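Local atomic coordinates of HIAXHD3 (Humicola insolens, PDB entry 3ZXK), a protein that probably removes alpha-L-arabinofuranosyl side chains from arabinoxylan, and was the subject of active-site engineering that added endo-xylanase activity. Residues H261-M266 with P275-L280. Residues are numbered along the deposited sequence; the frame is centred on the assembly and turned at random.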
loop_
_atom_site.group_PDB
_atom_site.type_symbol
_atom_site.label_atom_id
_atom_site.label_comp_id
_atom_site.label_asym_id
_atom_site.label_seq_id
_atom_site.Cartn_x
_atom_site.Cartn_y
_atom_site.Cartn_z
ATOM N N HIS A 261 -18.969 10.993 -3.496
ATOM C CA HIS A 261 -18.553 9.715 -4.082
ATOM C C HIS A 261 -18.107 8.773 -2.992
ATOM O O HIS A 261 -17.525 9.195 -1.976
ATOM C CB HIS A 261 -17.442 9.973 -5.095
ATOM C CG HIS A 261 -17.880 10.879 -6.213
ATOM N ND1 HIS A 261 -18.383 10.408 -7.371
ATOM C CD2 HIS A 261 -17.972 12.272 -6.275
ATOM C CE1 HIS A 261 -18.743 11.451 -8.162
ATOM N NE2 HIS A 261 -18.493 12.593 -7.486
ATOM N N TYR A 262 -18.371 7.486 -3.183
ATOM C CA TYR A 262 -17.926 6.468 -2.218
ATOM C C TYR A 262 -16.719 5.752 -2.868
ATOM O O TYR A 262 -16.822 5.221 -4.002
ATOM C CB TYR A 262 -19.088 5.514 -1.868
ATOM C CG TYR A 262 -18.724 4.362 -0.949
ATOM C CD1 TYR A 262 -17.692 4.477 -0.001
ATOM C CD2 TYR A 262 -19.398 3.138 -1.037
ATOM C CE1 TYR A 262 -17.356 3.424 0.833
ATOM C CE2 TYR A 262 -19.060 2.086 -0.230
ATOM C CZ TYR A 262 -18.033 2.213 0.682
ATOM O OH TYR A 262 -17.732 1.121 1.471
ATOM N N VAL A 263 -15.580 5.791 -2.185
ATOM C CA VAL A 263 -14.374 5.101 -2.665
ATOM C C VAL A 263 -14.210 3.915 -1.737
ATOM O O VAL A 263 -13.895 4.078 -0.564
ATOM C CB VAL A 263 -13.100 5.984 -2.615
ATOM C CG1 VAL A 263 -11.930 5.248 -3.236
ATOM C CG2 VAL A 263 -13.333 7.283 -3.365
ATOM N N ALA A 264 -14.444 2.721 -2.260
ATOM C CA ALA A 264 -14.333 1.495 -1.439
ATOM C C ALA A 264 -13.163 0.673 -1.958
ATOM O O ALA A 264 -12.509 1.084 -2.927
ATOM C CB ALA A 264 -15.629 0.670 -1.495
ATOM N N PHE A 265 -12.858 -0.480 -1.358
ATOM C CA PHE A 265 -11.938 -1.356 -2.070
ATOM C C PHE A 265 -12.482 -2.760 -2.170
ATOM O O PHE A 265 -13.415 -3.141 -1.431
ATOM C CB PHE A 265 -10.503 -1.359 -1.459
ATOM C CG PHE A 265 -10.471 -1.696 -0.003
ATOM C CD1 PHE A 265 -10.482 -3.031 0.412
ATOM C CD2 PHE A 265 -10.435 -0.679 0.961
ATOM C CE1 PHE A 265 -10.456 -3.351 1.768
ATOM C CE2 PHE A 265 -10.392 -0.996 2.300
ATOM C CZ PHE A 265 -10.400 -2.323 2.707
ATOM N N MET A 266 -11.894 -3.511 -3.107
ATOM C CA MET A 266 -12.219 -4.906 -3.400
ATOM C C MET A 266 -11.105 -5.804 -2.863
ATOM O O MET A 266 -9.930 -5.401 -2.899
ATOM C CB MET A 266 -12.270 -5.115 -4.921
ATOM C CG MET A 266 -13.240 -4.222 -5.683
ATOM S SD MET A 266 -14.980 -4.484 -5.259
ATOM C CE MET A 266 -15.244 -6.214 -5.674
ATOM N N PRO A 275 -8.934 0.054 -5.232
ATOM C CA PRO A 275 -10.075 0.948 -5.070
ATOM C C PRO A 275 -11.062 0.975 -6.237
ATOM O O PRO A 275 -10.661 0.893 -7.408
ATOM C CB PRO A 275 -9.424 2.339 -4.939
ATOM C CG PRO A 275 -8.125 2.220 -5.676
ATOM C CD PRO A 275 -7.668 0.790 -5.459
ATOM N N VAL A 276 -12.335 1.095 -5.872
ATOM C CA VAL A 276 -13.449 1.274 -6.827
ATOM C C VAL A 276 -14.253 2.492 -6.356
ATOM O O VAL A 276 -14.301 2.791 -5.163
ATOM C CB VAL A 276 -14.339 0.004 -6.925
ATOM C CG1 VAL A 276 -13.532 -1.150 -7.519
ATOM C CG2 VAL A 276 -14.854 -0.402 -5.561
ATOM N N VAL A 277 -14.887 3.184 -7.307
ATOM C CA VAL A 277 -15.586 4.457 -7.047
ATOM C C VAL A 277 -17.020 4.388 -7.576
ATOM O O VAL A 277 -17.257 3.888 -8.678
ATOM C CB VAL A 277 -14.830 5.643 -7.704
ATOM C CG1 VAL A 277 -15.524 6.967 -7.394
ATOM C CG2 VAL A 277 -13.394 5.710 -7.173
ATOM N N ALA A 278 -17.968 4.832 -6.756
ATOM C CA ALA A 278 -19.368 5.054 -7.199
ATOM C C ALA A 278 -19.897 6.430 -6.748
ATOM O O ALA A 278 -19.519 6.926 -5.706
ATOM C CB ALA A 278 -20.269 3.951 -6.683
ATOM N N PRO A 279 -20.810 7.020 -7.516
ATOM C CA PRO A 279 -21.474 8.221 -7.017
ATOM C C PRO A 279 -22.431 7.914 -5.857
ATOM O O PRO A 279 -22.952 6.784 -5.731
ATOM C CB PRO A 279 -22.286 8.714 -8.217
ATOM C CG PRO A 279 -21.931 7.808 -9.352
ATOM C CD PRO A 279 -21.419 6.532 -8.760
ATOM N N LEU A 280 -22.612 8.917 -4.999
ATOM C CA LEU A 280 -23.643 8.927 -3.966
ATOM C C LEU A 280 -24.752 9.916 -4.283
ATOM O O LEU A 280 -24.512 10.934 -4.896
ATOM C CB LEU A 280 -23.018 9.362 -2.646
ATOM C CG LEU A 280 -22.035 8.407 -2.001
ATOM C CD1 LEU A 280 -21.399 9.103 -0.812
ATOM C CD2 LEU A 280 -22.707 7.112 -1.567
#
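Tyr262 and Ala278 exchange both of their backbone hydrogen bonds, as do Ala264 and Val276, and these two antiparallel pairs join the strands of a beta hairpin in the family 43 catalytic domain, whose fold is a five-bladed beta-propeller. The bond from Tyr262 N to Ala278 O is 2.8 Å long and nearly straight; the one from Val276 N to Ala264 O, 3.0 Å, is just as straight at the hydrogen but arrives 36° out of the carbonyl plane. CA-H...O contacts supplement them, the shortest from Pro275 CA to Ala264 O at 3.2 Å.

Apolar contacts line both faces of the sheet. Val263 and Val277 form a non-hydrogen-bonded pair, lying side by side and pointing the same way, with their CG2 methyls 4.1 Å apart. Val276, on the other face with Ala264, is met by the bent chain of Met266, which crosses it at about a right angle; in this conformer, one of two modelled, Met266 CG comes within 3.6 Å of Val276 CG1. That methyl stands opposite the carbonyl carbon of its own residue (chi1 -65°), which leaves CG2 to approach Ala264 CB. At the far end, Leu280 turns back over strand 261-266: CD2 lies 4.0 Å from Tyr262 CB, and CD1 packs on the carbonyl group of His261. With an alanine at Leu280, Tyr262 CB and the His261 carbonyl would probably lose this cover, and a gap would open beside Ile252 and Val290, which the leucine also touches.

The Tyr262 ring leads away from strand 275-280, and its OH is hydrogen-bonded to Gln249 O. Phe265 turns its ring away from Pro275, to meet His248 and the bound arabinofuranose. Across the two segments the hydrogen bonds are all main-chain and the side chains meet mostly through apolar atoms, while Phe265 connects the hairpin to the sugar pocket.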